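Local coordinates for Lin0012 protein (Listeria innocua, PDB 3K17) that probably acts as a phosphomevalonate kinase, using ATP to phosphorylate phosphomevalonate in the mevalonate pathway to isopentenyl diphosphate, at residues V17-Y21 / N277-L281; A22-S26 / Y175-E181; T33-Y38 / L347-R353; L51-Y56 / G72-T78; G65-K69 / A81-A85. One frame throughout, in Å; residues are numbered along the deposited sequence.

In the fold
Contacts 1, 2 and 3 reach the mixed sheet from ends of its neighbouring strands 7-18, 29-35 and 172-176. Contacts 1 and 2 adjoin in sequence, centres about 15 Å apart; contact 3 touches contact 1 through packing of V17 on T33. Contacts 4 and 5 lie on the same side of the chain's centre, opposite contact 1; contact 4 reaches the sheet through strand 50-52. Their centres are about 13 Å apart, both use helix 76-91, and L51 packs on I82 and L68. Both nest in the long loops closed by contacts 1, 2 and 3. The N-terminal strands are joined to distant helices and late loops, in keeping with a GHMP kinase whose N- and C-terminal parts pack together.

Contact 1: residues V17-Y21 / N277-L281; sequences VAGEY and NRRIL
A18 and G19, where strand 7-18 runs out into a loop, face the amide of N277, while E20 and Y21 just beyond them rest against L281 one helical turn further on. The polar part of the contact is the N277 amide. Its modelled ND2 lies 3.0 Å from G19 N, an awkward pairing of two nitrogens, and the amide is probably turned over; turned back, it may accept a hydrogen bond from G19. N277 gets there because its CG is anti to the backbone N (chi1 -159°), which swings the amide off the helix toward the strand end.

The apolar part belongs to L281. Its CD2 touches Y21 CD2 at 3.9 Å, the ring and the leucine crossing obliquely, and the same methyl sits 3.9 Å from E20 O. The other methyl, CD1, comes within 4.1 Å of E20 OE1, the E20 and L281 side chains meeting at about a right angle.

The charged end of E20 finds its partners outside this pair: OE1 forms a salt bridge with K312 and OE2 takes the N-H of G315. Y21 OH likewise bonds to S316 O, which fastens the loop to the glycine-rich turn after strand 310-313.

V17 and A18 both face I31 of the neighbouring strand 29-35, a classic beta bulge at the end of the strand. Helix 267-288 supplies N277 and L281, and K312 of strand 310-313 packs on both; M255 and I258 of helix 241-264 pack on A18, and L229 and I233 of helix 226-239 cover Y21.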
# COMPACT_ATOMS: atom_id res chain seq x y z
N VAL A 17 24.51 -31.33 20.72
CA VAL A 17 25.05 -32.69 20.83
C VAL A 17 23.92 -33.67 21.14
O VAL A 17 23.93 -34.80 20.67
CB VAL A 17 26.12 -32.78 21.93
CG1 VAL A 17 26.59 -34.22 22.08
CG2 VAL A 17 27.29 -31.87 21.59
N ALA A 18 22.93 -33.21 21.91
CA ALA A 18 21.79 -34.03 22.28
C ALA A 18 20.65 -33.16 22.82
O ALA A 18 20.89 -32.07 23.33
CB ALA A 18 22.21 -35.04 23.35
N GLY A 19 19.42 -33.64 22.70
CA GLY A 19 18.28 -32.90 23.21
C GLY A 19 17.60 -31.94 22.26
O GLY A 19 16.70 -31.20 22.67
N GLU A 20 18.02 -31.94 20.99
CA GLU A 20 17.42 -31.04 20.01
C GLU A 20 15.92 -31.26 19.84
O GLU A 20 15.43 -32.39 19.97
CB GLU A 20 18.09 -31.19 18.64
CG GLU A 20 19.59 -30.96 18.64
CD GLU A 20 20.36 -32.26 18.52
OE1 GLU A 20 20.11 -33.18 19.32
OE2 GLU A 20 21.23 -32.36 17.62
N TYR A 21 15.22 -30.18 19.52
CA TYR A 21 13.78 -30.15 19.32
C TYR A 21 13.04 -30.11 20.65
O TYR A 21 12.25 -29.20 20.89
CB TYR A 21 13.32 -31.35 18.48
CG TYR A 21 13.56 -31.13 17.00
CD1 TYR A 21 12.74 -30.28 16.25
CD2 TYR A 21 14.65 -31.72 16.35
CE1 TYR A 21 12.99 -30.03 14.91
CE2 TYR A 21 14.91 -31.48 15.00
CZ TYR A 21 14.08 -30.63 14.29
OH TYR A 21 14.33 -30.37 12.95
N ASN A 277 19.29 -41.20 21.43
CA ASN A 277 18.83 -39.88 21.02
C ASN A 277 18.61 -39.91 19.51
O ASN A 277 17.59 -39.44 19.01
CB ASN A 277 19.86 -38.80 21.36
CG ASN A 277 19.25 -37.40 21.43
OD1 ASN A 277 18.17 -37.15 20.88
ND2 ASN A 277 19.94 -36.48 22.09
N ARG A 278 19.56 -40.48 18.79
CA ARG A 278 19.46 -40.58 17.34
C ARG A 278 18.16 -41.28 16.97
O ARG A 278 17.46 -40.85 16.06
CB ARG A 278 20.63 -41.39 16.76
CG ARG A 278 20.49 -41.62 15.26
CD ARG A 278 21.53 -42.60 14.71
NE ARG A 278 21.34 -42.78 13.27
CZ ARG A 278 21.92 -43.73 12.54
NH1 ARG A 278 22.73 -44.61 13.10
NH2 ARG A 278 21.67 -43.80 11.24
N ARG A 279 17.85 -42.36 17.68
CA ARG A 279 16.65 -43.14 17.41
C ARG A 279 15.35 -42.37 17.57
O ARG A 279 14.51 -42.39 16.67
CB ARG A 279 16.62 -44.38 18.31
CG ARG A 279 17.83 -45.31 18.15
CD ARG A 279 18.04 -45.71 16.69
NE ARG A 279 19.05 -46.76 16.53
CZ ARG A 279 20.35 -46.61 16.76
NH1 ARG A 279 20.84 -45.45 17.17
NH2 ARG A 279 21.17 -47.64 16.55
N ILE A 280 15.18 -41.68 18.69
CA ILE A 280 13.94 -40.93 18.91
C ILE A 280 13.78 -39.79 17.91
O ILE A 280 12.67 -39.39 17.59
CB ILE A 280 13.84 -40.38 20.35
CG1 ILE A 280 14.89 -39.29 20.58
CG2 ILE A 280 14.05 -41.52 21.35
CD1 ILE A 280 14.78 -38.64 21.94
N LEU A 281 14.90 -39.26 17.42
CA LEU A 281 14.84 -38.18 16.44
C LEU A 281 14.43 -38.78 15.10
O LEU A 281 13.74 -38.14 14.32
CB LEU A 281 16.20 -37.47 16.34
CG LEU A 281 16.52 -36.50 17.49
CD1 LEU A 281 17.96 -36.04 17.42
CD2 LEU A 281 15.57 -35.32 17.43

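Contact 2: residues A22-S26 / Y175-E181; sequences AVVES and YTTFDQE
T177 carries its OG1 anti to the carbonyl carbon, beside its own backbone N (chi1 -47°), and that rotation aims the hydroxyl at V23 O. Q180 reaches V24 by a different route, its chain bending sharply at chi2 (-101°) to bring the amide back to the 3-10 segment 22-24. The T177 OG1 to V23 O hydrogen bond is modelled at 2.4 Å, so short that its exact length is doubtful. Q180 NE2 gives V24 O a nearly straight bond of 3.3 Å, 175° at the hydrogen, in the carbonyl plane and on a lone pair; the same nitrogen also bonds to G159 O. S26 OG, in turn, accepts the backbone N-H of Q180 at 3.1 Å. Apolar contact is slight: V23 CG2 meets the edge of the Y175 ring at CD2, 4.1 Å away.

D179, the N-cap of helix 180-187, bonds to W182 N through OD1, while S26 takes an amide at the very start of that helix. Q180 thus grips the loop before strand 29-35 twice, by its side chain at V24 and its backbone at S26, with the doubtful T177 bond to V23 O as a possible third tie: polar bonds more than hydrophobic burial pin the loop to the strand-to-helix junction.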
# COMPACT_ATOMS: atom_id res chain seq x y z
N ALA A 22 13.33 -31.06 21.53
CA ALA A 22 12.69 -31.09 22.84
C ALA A 22 13.12 -29.86 23.63
O ALA A 22 12.35 -29.30 24.41
CB ALA A 22 13.09 -32.36 23.59
N VAL A 23 14.35 -29.43 23.40
CA VAL A 23 14.91 -28.29 24.10
C VAL A 23 14.10 -27.00 23.94
O VAL A 23 14.22 -26.10 24.76
CB VAL A 23 16.39 -28.06 23.69
CG1 VAL A 23 16.47 -27.52 22.26
CG2 VAL A 23 17.05 -27.12 24.67
N VAL A 24 13.27 -26.91 22.90
CA VAL A 24 12.47 -25.70 22.72
C VAL A 24 11.45 -25.61 23.85
O VAL A 24 10.98 -24.53 24.18
CB VAL A 24 11.73 -25.68 21.35
CG1 VAL A 24 12.72 -25.91 20.22
CG2 VAL A 24 10.63 -26.72 21.32
N GLU A 25 11.10 -26.75 24.44
CA GLU A 25 10.14 -26.78 25.54
C GLU A 25 10.80 -26.23 26.81
O GLU A 25 11.94 -26.56 27.11
CB GLU A 25 9.65 -28.21 25.80
CG GLU A 25 8.94 -28.87 24.62
CD GLU A 25 7.76 -28.07 24.11
OE1 GLU A 25 7.17 -27.30 24.90
OE2 GLU A 25 7.40 -28.22 22.92
N SER A 26 10.06 -25.40 27.54
CA SER A 26 10.56 -24.80 28.76
C SER A 26 11.06 -25.87 29.73
O SER A 26 10.52 -26.96 29.81
CB SER A 26 9.46 -23.98 29.44
OG SER A 26 8.98 -22.96 28.57
N TYR A 175 22.38 -27.10 28.76
CA TYR A 175 21.50 -25.92 28.75
C TYR A 175 20.06 -26.29 29.05
O TYR A 175 19.49 -27.17 28.40
CB TYR A 175 21.56 -25.25 27.38
CG TYR A 175 20.58 -24.10 27.25
CD1 TYR A 175 20.81 -22.89 27.89
CD2 TYR A 175 19.40 -24.24 26.51
CE1 TYR A 175 19.90 -21.84 27.81
CE2 TYR A 175 18.47 -23.19 26.43
CZ TYR A 175 18.73 -22.00 27.08
OH TYR A 175 17.83 -20.96 27.00
N THR A 176 19.47 -25.62 30.03
CA THR A 176 18.08 -25.86 30.38
C THR A 176 17.26 -24.61 30.08
O THR A 176 17.41 -23.58 30.74
CB THR A 176 17.93 -26.25 31.86
OG1 THR A 176 18.71 -27.43 32.12
CG2 THR A 176 16.47 -26.52 32.19
N THR A 177 16.39 -24.74 29.09
CA THR A 177 15.55 -23.66 28.61
C THR A 177 14.72 -22.95 29.67
O THR A 177 14.03 -23.59 30.47
CB THR A 177 14.61 -24.17 27.50
OG1 THR A 177 15.38 -24.94 26.56
CG2 THR A 177 13.94 -23.01 26.78
N PHE A 178 14.77 -21.62 29.65
CA PHE A 178 14.02 -20.80 30.58
C PHE A 178 12.53 -20.90 30.25
O PHE A 178 12.16 -21.46 29.22
CB PHE A 178 14.48 -19.34 30.47
CG PHE A 178 14.38 -18.77 29.07
CD1 PHE A 178 13.16 -18.34 28.57
CD2 PHE A 178 15.51 -18.67 28.27
CE1 PHE A 178 13.07 -17.80 27.27
CE2 PHE A 178 15.43 -18.15 26.97
CZ PHE A 178 14.21 -17.71 26.48
N ASP A 179 11.69 -20.38 31.13
CA ASP A 179 10.25 -20.42 30.93
C ASP A 179 9.86 -19.45 29.82
O ASP A 179 9.69 -18.26 30.05
CB ASP A 179 9.52 -20.05 32.22
CG ASP A 179 8.04 -20.36 32.17
OD1 ASP A 179 7.44 -20.21 31.09
OD2 ASP A 179 7.49 -20.76 33.21
N GLN A 180 9.73 -20.00 28.61
CA GLN A 180 9.39 -19.24 27.41
C GLN A 180 8.16 -18.35 27.52
O GLN A 180 8.20 -17.16 27.21
CB GLN A 180 9.21 -20.21 26.24
CG GLN A 180 10.46 -21.01 25.89
CD GLN A 180 11.19 -20.45 24.68
OE1 GLN A 180 11.44 -19.25 24.60
NE2 GLN A 180 11.55 -21.31 23.75
N GLU A 181 7.05 -18.95 27.96
CA GLU A 181 5.79 -18.24 28.11
C GLU A 181 5.93 -17.13 29.15
O GLU A 181 5.38 -16.04 28.99
CB GLU A 181 4.70 -19.22 28.52
CG GLU A 181 3.32 -18.86 28.02
CD GLU A 181 2.26 -19.83 28.50
OE1 GLU A 181 2.09 -19.98 29.73
OE2 GLU A 181 1.60 -20.45 27.64

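Contact 3: residues T33-Y38 / L347-R353; sequences TAVNRY and LPFHTGR
Residues 33-38 and 347-353 run at 92° to each other end to end, and where they cross, G352 N bonds to A34 O at 3.1 Å, almost straight (174°) but from above the carbonyl plane. T33 OG1 reaches that same oxygen from the opposite face, so A34 O is gripped from both sides. G352 lies close against the strand, its CA near V35 O.

N36 carries much of the side-chain contact. With CG lodged between the backbone N and the carbonyl carbon (chi1 56°), its amide reaches both neighbours of F349, P348 and H350: OD1 accepts H350 N at 3.2 Å, from above its carbonyl plane, and ND2 gives to P348 O, also at 3.2 Å, with the acceptor in the amide plane. Its CB sits over the middle of one face of the H350 imidazole, a CH-pi contact 3.5 Å from the ring centroid. P348 O has a second, weak donor in R37 NH2, and L347 CD2 covers one face of that guanidinium. The F349 ring turns its edge to the strand, receiving V35 CG1 and, 3.6 Å from CZ, T33 OG1. Further along, Y38 OH accepts R353 N at 3.0 Å, tying down the end of the loop.

Around the contact, F349 meets F215 of strand 214-219 edge-to-face and also packs on W172 of strand 172-176. T351 OG1 bonds to E210. The loop between strands 345-346 and 355-357 is thereby laid across the corner where strand 29-35 gives way to strand 37-45, with P12 and L15 of strand 7-18 alongside.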
# COMPACT_ATOMS: atom_id res chain seq x y z
N THR A 33 28.22 -27.96 22.48
CA THR A 33 29.63 -27.64 22.57
C THR A 33 29.88 -26.50 21.59
O THR A 33 29.27 -26.43 20.52
CB THR A 33 30.55 -28.82 22.19
OG1 THR A 33 31.92 -28.38 22.28
CG2 THR A 33 30.29 -29.29 20.76
N ALA A 34 30.76 -25.58 21.98
CA ALA A 34 31.13 -24.48 21.11
C ALA A 34 32.22 -25.08 20.22
O ALA A 34 32.86 -26.07 20.61
CB ALA A 34 31.67 -23.32 21.93
N VAL A 35 32.45 -24.50 19.05
CA VAL A 35 33.46 -25.04 18.14
C VAL A 35 34.57 -24.03 17.86
O VAL A 35 34.40 -22.82 18.05
CB VAL A 35 32.84 -25.50 16.79
CG1 VAL A 35 31.66 -26.44 17.04
CG2 VAL A 35 32.38 -24.30 15.99
N ASN A 36 35.70 -24.54 17.39
CA ASN A 36 36.87 -23.74 17.08
C ASN A 36 36.76 -22.96 15.75
O ASN A 36 37.72 -22.87 14.99
CB ASN A 36 38.10 -24.65 17.05
CG ASN A 36 37.95 -25.81 16.09
OD1 ASN A 36 36.93 -26.50 16.08
ND2 ASN A 36 38.98 -26.03 15.28
N ARG A 37 35.59 -22.39 15.49
CA ARG A 37 35.34 -21.58 14.28
C ARG A 37 34.59 -20.38 14.83
O ARG A 37 33.61 -20.52 15.56
CB ARG A 37 34.53 -22.38 13.26
CG ARG A 37 35.36 -23.55 12.73
CD ARG A 37 34.57 -24.60 11.96
NE ARG A 37 35.40 -25.79 11.81
CZ ARG A 37 36.43 -25.91 10.97
NH1 ARG A 37 36.77 -24.90 10.18
NH2 ARG A 37 37.17 -27.01 10.98
N TYR A 38 35.06 -19.19 14.47
CA TYR A 38 34.52 -17.98 15.04
C TYR A 38 33.95 -16.87 14.17
O TYR A 38 34.22 -16.76 12.97
CB TYR A 38 35.62 -17.33 15.90
CG TYR A 38 36.21 -18.24 16.95
CD1 TYR A 38 35.77 -18.18 18.27
CD2 TYR A 38 37.16 -19.21 16.61
CE1 TYR A 38 36.25 -19.05 19.23
CE2 TYR A 38 37.65 -20.10 17.57
CZ TYR A 38 37.18 -20.01 18.88
OH TYR A 38 37.62 -20.87 19.85
N LEU A 347 35.30 -31.27 9.52
CA LEU A 347 35.63 -29.97 10.09
C LEU A 347 36.46 -30.22 11.36
O LEU A 347 35.91 -30.44 12.45
CB LEU A 347 34.36 -29.18 10.44
CG LEU A 347 33.39 -28.86 9.28
CD1 LEU A 347 32.26 -27.95 9.78
CD2 LEU A 347 34.14 -28.18 8.15
N PRO A 348 37.81 -30.22 11.23
CA PRO A 348 38.71 -30.44 12.37
C PRO A 348 38.18 -29.69 13.60
O PRO A 348 37.93 -28.49 13.55
CB PRO A 348 40.04 -29.89 11.85
CG PRO A 348 40.00 -30.34 10.39
CD PRO A 348 38.57 -30.02 9.98
N PHE A 349 38.04 -30.41 14.70
CA PHE A 349 37.46 -29.85 15.91
C PHE A 349 38.27 -29.86 17.20
O PHE A 349 39.06 -30.75 17.46
CB PHE A 349 36.13 -30.57 16.19
CG PHE A 349 35.53 -30.28 17.55
CD1 PHE A 349 34.55 -29.30 17.71
CD2 PHE A 349 35.96 -30.98 18.68
CE1 PHE A 349 34.01 -29.02 18.96
CE2 PHE A 349 35.42 -30.71 19.95
CZ PHE A 349 34.44 -29.73 20.09
N HIS A 350 38.05 -28.81 17.98
CA HIS A 350 38.58 -28.67 19.33
C HIS A 350 37.66 -27.62 19.95
O HIS A 350 37.20 -26.70 19.27
CB HIS A 350 40.10 -28.36 19.43
CG HIS A 350 40.56 -27.10 18.76
ND1 HIS A 350 41.03 -27.08 17.46
CD2 HIS A 350 40.71 -25.84 19.23
CE1 HIS A 350 41.46 -25.86 17.18
NE2 HIS A 350 41.28 -25.09 18.23
N THR A 351 37.32 -27.82 21.21
CA THR A 351 36.39 -26.94 21.92
C THR A 351 36.61 -25.45 21.73
O THR A 351 37.70 -24.94 21.95
CB THR A 351 36.39 -27.27 23.42
OG1 THR A 351 36.30 -28.69 23.60
CG2 THR A 351 35.20 -26.61 24.10
N GLY A 352 35.55 -24.75 21.32
CA GLY A 352 35.66 -23.31 21.13
C GLY A 352 35.60 -22.53 22.43
O GLY A 352 34.95 -22.95 23.39
N ARG A 353 36.28 -21.38 22.48
CA ARG A 353 36.29 -20.53 23.66
C ARG A 353 36.21 -19.07 23.25
O ARG A 353 36.85 -18.66 22.29
CB ARG A 353 37.58 -20.72 24.47
CG ARG A 353 37.97 -22.16 24.76
CD ARG A 353 37.05 -22.83 25.76
NE ARG A 353 37.65 -24.06 26.26
CZ ARG A 353 37.06 -24.89 27.11
NH1 ARG A 353 35.84 -24.62 27.56
NH2 ARG A 353 37.69 -25.99 27.52

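Contact 4: residues L51-Y56 / G72-T78; sequences LWIPHY and GEHWTFT
Y56 and W75 lie on each other as an offset stack: the tyrosine ring and the five-membered ring of the indole have centroids 4.0 Å apart and planes within 9°. One carbon pair, Y56 CD2 and W75 CE2, is modelled closer than carbons can sit, so the exact spacing is doubtful. The same indole face takes I53, whose CG1 stands over the six-membered ring, 3.9 Å from its centroid, as a CH-pi contact. L51 slides past the far end, its CG 3.7 Å from W75 CZ3.

A second stack lies beside the first. The H55 and H74 imidazoles meet face to face, centroids 3.6 Å apart and planes at 11°. H55 sets its CG anti to the backbone N (chi1 -169°), which sends the imidazole out to H74, and it turns its edge, with ND1, over the other face of Y56.

Next come the groups that fix these rings. Y56 OH accepts H74 N at 3.2 Å, which ties the tyrosine's outer end to the backbone of 72-78. A type I turn from I53 to Y56 throws H55 and Y56 toward the same side. Within 72-78, T76 OG1 bonds to E73 O at 2.9 Å, bracing the run into helix 76-91, and L51 CD2 touches T78 OG1 at 3.6 Å. Beyond them, V60 and P70 pack on W75, while A123 and V127 of helix 119-135 pack on T78.

The result is an aromatic cluster joining the end of strand 50-52 to the start of helix 76-91, consistent with the N-terminal part of a GHMP kinase.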
# COMPACT_ATOMS: atom_id res chain seq x y z
N LEU A 51 28.33 -0.02 11.41
CA LEU A 51 28.23 -1.46 11.55
C LEU A 51 28.44 -2.10 10.18
O LEU A 51 27.80 -1.70 9.21
CB LEU A 51 26.86 -1.89 12.09
CG LEU A 51 26.62 -3.41 12.08
CD1 LEU A 51 27.65 -4.11 12.98
CD2 LEU A 51 25.20 -3.71 12.55
N TRP A 52 29.34 -3.07 10.13
CA TRP A 52 29.63 -3.80 8.90
C TRP A 52 29.40 -5.28 9.21
O TRP A 52 29.87 -5.77 10.24
CB TRP A 52 31.10 -3.66 8.49
CG TRP A 52 31.59 -2.27 8.26
CD1 TRP A 52 31.70 -1.27 9.19
CD2 TRP A 52 32.10 -1.74 7.04
NE1 TRP A 52 32.27 -0.15 8.62
CE2 TRP A 52 32.52 -0.41 7.30
CE3 TRP A 52 32.25 -2.25 5.74
CZ2 TRP A 52 33.08 0.40 6.31
CZ3 TRP A 52 32.81 -1.44 4.76
CH2 TRP A 52 33.22 -0.13 5.05
N ILE A 53 28.67 -5.97 8.34
CA ILE A 53 28.46 -7.40 8.53
C ILE A 53 28.80 -8.09 7.22
O ILE A 53 28.78 -7.47 6.15
CB ILE A 53 27.03 -7.75 8.98
CG1 ILE A 53 25.99 -7.31 7.93
CG2 ILE A 53 26.75 -7.09 10.31
CD1 ILE A 53 24.61 -7.86 8.21
N PRO A 54 29.12 -9.40 7.27
CA PRO A 54 29.47 -10.15 6.07
C PRO A 54 28.51 -10.05 4.90
O PRO A 54 28.94 -9.94 3.75
CB PRO A 54 29.61 -11.58 6.57
CG PRO A 54 30.01 -11.40 8.02
CD PRO A 54 29.10 -10.28 8.45
N HIS A 55 27.22 -10.09 5.17
CA HIS A 55 26.26 -10.05 4.07
C HIS A 55 26.29 -8.79 3.20
O HIS A 55 26.07 -8.86 2.00
CB HIS A 55 24.84 -10.27 4.59
CG HIS A 55 23.84 -10.51 3.50
ND1 HIS A 55 23.33 -9.49 2.73
CD2 HIS A 55 23.30 -11.65 3.03
CE1 HIS A 55 22.51 -10.00 1.82
NE2 HIS A 55 22.48 -11.31 1.98
N TYR A 56 26.59 -7.64 3.80
CA TYR A 56 26.59 -6.39 3.03
C TYR A 56 27.98 -5.83 2.76
O TYR A 56 28.88 -5.95 3.59
CB TYR A 56 25.74 -5.35 3.74
CG TYR A 56 24.28 -5.72 3.83
CD1 TYR A 56 23.46 -5.64 2.71
CD2 TYR A 56 23.73 -6.16 5.03
CE1 TYR A 56 22.12 -5.99 2.78
CE2 TYR A 56 22.39 -6.51 5.12
CZ TYR A 56 21.59 -6.43 3.99
OH TYR A 56 20.26 -6.75 4.08
N GLY A 72 17.67 -3.30 5.16
CA GLY A 72 18.04 -4.66 4.83
C GLY A 72 17.61 -5.74 5.82
O GLY A 72 17.79 -5.60 7.03
N GLU A 73 17.06 -6.82 5.29
CA GLU A 73 16.59 -7.94 6.11
C GLU A 73 17.70 -8.64 6.89
O GLU A 73 17.47 -9.15 7.98
CB GLU A 73 15.89 -8.96 5.21
CG GLU A 73 15.65 -10.32 5.87
CD GLU A 73 15.24 -11.38 4.86
OE1 GLU A 73 14.23 -11.16 4.15
OE2 GLU A 73 15.92 -12.42 4.76
N HIS A 74 18.91 -8.66 6.33
CA HIS A 74 20.00 -9.34 7.00
C HIS A 74 20.67 -8.59 8.14
O HIS A 74 21.59 -9.11 8.77
CB HIS A 74 21.04 -9.76 5.96
CG HIS A 74 20.50 -10.71 4.94
ND1 HIS A 74 19.69 -10.31 3.91
CD2 HIS A 74 20.58 -12.06 4.85
CE1 HIS A 74 19.29 -11.36 3.22
NE2 HIS A 74 19.81 -12.44 3.78
N TRP A 75 20.18 -7.38 8.41
CA TRP A 75 20.72 -6.56 9.50
C TRP A 75 19.97 -6.86 10.81
O TRP A 75 20.45 -6.55 11.89
CB TRP A 75 20.51 -5.06 9.21
CG TRP A 75 21.35 -4.49 8.10
CD1 TRP A 75 20.92 -4.07 6.87
CD2 TRP A 75 22.76 -4.25 8.13
NE1 TRP A 75 21.97 -3.59 6.13
CE2 TRP A 75 23.12 -3.69 6.88
CE3 TRP A 75 23.76 -4.46 9.09
CZ2 TRP A 75 24.43 -3.33 6.57
CZ3 TRP A 75 25.07 -4.10 8.78
CH2 TRP A 75 25.40 -3.54 7.53
N THR A 76 18.79 -7.44 10.69
CA THR A 76 17.93 -7.68 11.84
C THR A 76 18.55 -8.23 13.11
O THR A 76 18.41 -7.62 14.16
CB THR A 76 16.71 -8.53 11.44
OG1 THR A 76 16.12 -7.98 10.25
CG2 THR A 76 15.66 -8.49 12.53
N PHE A 77 19.24 -9.37 13.05
CA PHE A 77 19.79 -9.92 14.28
C PHE A 77 20.76 -8.97 14.99
O PHE A 77 20.63 -8.75 16.18
CB PHE A 77 20.48 -11.27 14.04
CG PHE A 77 19.52 -12.42 13.96
CD1 PHE A 77 18.86 -12.88 15.11
CD2 PHE A 77 19.26 -13.05 12.75
CE1 PHE A 77 17.95 -13.94 15.04
CE2 PHE A 77 18.35 -14.12 12.67
CZ PHE A 77 17.70 -14.56 13.83
N THR A 78 21.72 -8.41 14.25
CA THR A 78 22.69 -7.52 14.86
C THR A 78 22.11 -6.16 15.25
O THR A 78 22.51 -5.57 16.26
CB THR A 78 23.94 -7.32 13.96
OG1 THR A 78 23.53 -6.88 12.66
CG2 THR A 78 24.69 -8.63 13.82

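Contact 5: residues G65-K69 / A81-A85; sequences GGELK and AINIA
The amide of N83 and the carboxylate of E67 are the flat groups, their planes 70° apart. E67 CG and L68 CB lie on opposite sides of the amide, so the group slots in beside the 65-69 backbone. Beyond the far end of the amide lie two backbone atoms of L68: L68 N is 2.9 Å from the modelled N83 ND2, and L68 O is 2.8 Å from the modelled N83 OD1. Each pairs like with like, and the amide is probably turned over; turned back, it may hydrogen-bond both to the N-H and to the carbonyl of L68.

Alongside the amide, L68 CD2 presses on I82 CD1 at 3.5 Å, tighter than usual for two methyls. L68 reaches the helix because its CG stands anti to the backbone N (chi1 171°). V60, W62 and L51 close round the leucine.

The E67 carboxylate points elsewhere. OE1 makes a 3.0 Å salt bridge with K69 NZ, which arrives from above the carboxylate plane, and OE2 makes a salt bridge with R186 and a hydrogen bond with Y189, both of the second subunit. N83 also packs on that Y189.

Here, then, an irregular loop is laid along one face of helix 76-91, in the N-terminal half of a GHMP kinase, at a place where the loop and the helix together face a subunit interface.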
# COMPACT_ATOMS: atom_id res chain seq x y z
N GLY A 65 23.56 6.95 20.60
CA GLY A 65 22.59 6.71 21.64
C GLY A 65 21.19 6.49 21.07
O GLY A 65 20.22 6.32 21.82
N GLY A 66 21.09 6.48 19.75
CA GLY A 66 19.80 6.29 19.12
C GLY A 66 19.52 4.88 18.63
O GLY A 66 20.26 3.95 18.93
N GLU A 67 18.45 4.74 17.86
CA GLU A 67 18.03 3.45 17.34
C GLU A 67 18.64 3.12 15.99
O GLU A 67 18.83 4.00 15.14
CB GLU A 67 16.50 3.41 17.24
CG GLU A 67 15.94 2.16 16.60
CD GLU A 67 14.43 2.19 16.52
OE1 GLU A 67 13.88 3.28 16.31
OE2 GLU A 67 13.80 1.12 16.66
N LEU A 68 18.96 1.85 15.79
CA LEU A 68 19.49 1.40 14.51
C LEU A 68 18.35 0.62 13.87
O LEU A 68 17.91 -0.41 14.39
CB LEU A 68 20.71 0.50 14.72
CG LEU A 68 21.24 -0.22 13.47
CD1 LEU A 68 21.61 0.80 12.38
CD2 LEU A 68 22.43 -1.07 13.84
N LYS A 69 17.83 1.12 12.75
CA LYS A 69 16.74 0.44 12.09
C LYS A 69 16.90 0.47 10.58
O LYS A 69 16.11 1.10 9.88
CB LYS A 69 15.39 1.06 12.48
CG LYS A 69 15.35 2.58 12.43
CD LYS A 69 13.91 3.09 12.57
CE LYS A 69 13.83 4.61 12.65
NZ LYS A 69 14.19 5.13 14.00
N ALA A 81 20.36 -6.63 18.54
CA ALA A 81 21.30 -6.75 19.64
C ALA A 81 21.83 -5.36 20.02
O ALA A 81 21.97 -5.05 21.20
CB ALA A 81 22.45 -7.66 19.25
N ILE A 82 22.09 -4.53 19.02
CA ILE A 82 22.58 -3.18 19.26
C ILE A 82 21.50 -2.34 19.96
O ILE A 82 21.79 -1.56 20.87
CB ILE A 82 22.98 -2.49 17.92
CG1 ILE A 82 24.28 -3.11 17.40
CG2 ILE A 82 23.12 -0.99 18.10
CD1 ILE A 82 24.66 -2.66 16.00
N ASN A 83 20.25 -2.50 19.52
CA ASN A 83 19.15 -1.75 20.10
C ASN A 83 18.88 -2.13 21.56
O ASN A 83 18.71 -1.27 22.42
CB ASN A 83 17.89 -1.94 19.24
CG ASN A 83 17.99 -1.23 17.89
OD1 ASN A 83 17.42 -1.67 16.88
ND2 ASN A 83 18.71 -0.12 17.87
N ILE A 84 18.85 -3.43 21.84
CA ILE A 84 18.61 -3.86 23.20
C ILE A 84 19.80 -3.49 24.10
O ILE A 84 19.61 -3.13 25.26
CB ILE A 84 18.35 -5.38 23.27
CG1 ILE A 84 17.81 -5.75 24.65
CG2 ILE A 84 19.64 -6.14 23.00
CD1 ILE A 84 17.43 -7.22 24.78
N ALA A 85 21.02 -3.57 23.58
CA ALA A 85 22.19 -3.22 24.38
C ALA A 85 22.14 -1.72 24.71
O ALA A 85 22.44 -1.30 25.83
CB ALA A 85 23.46 -3.55 23.64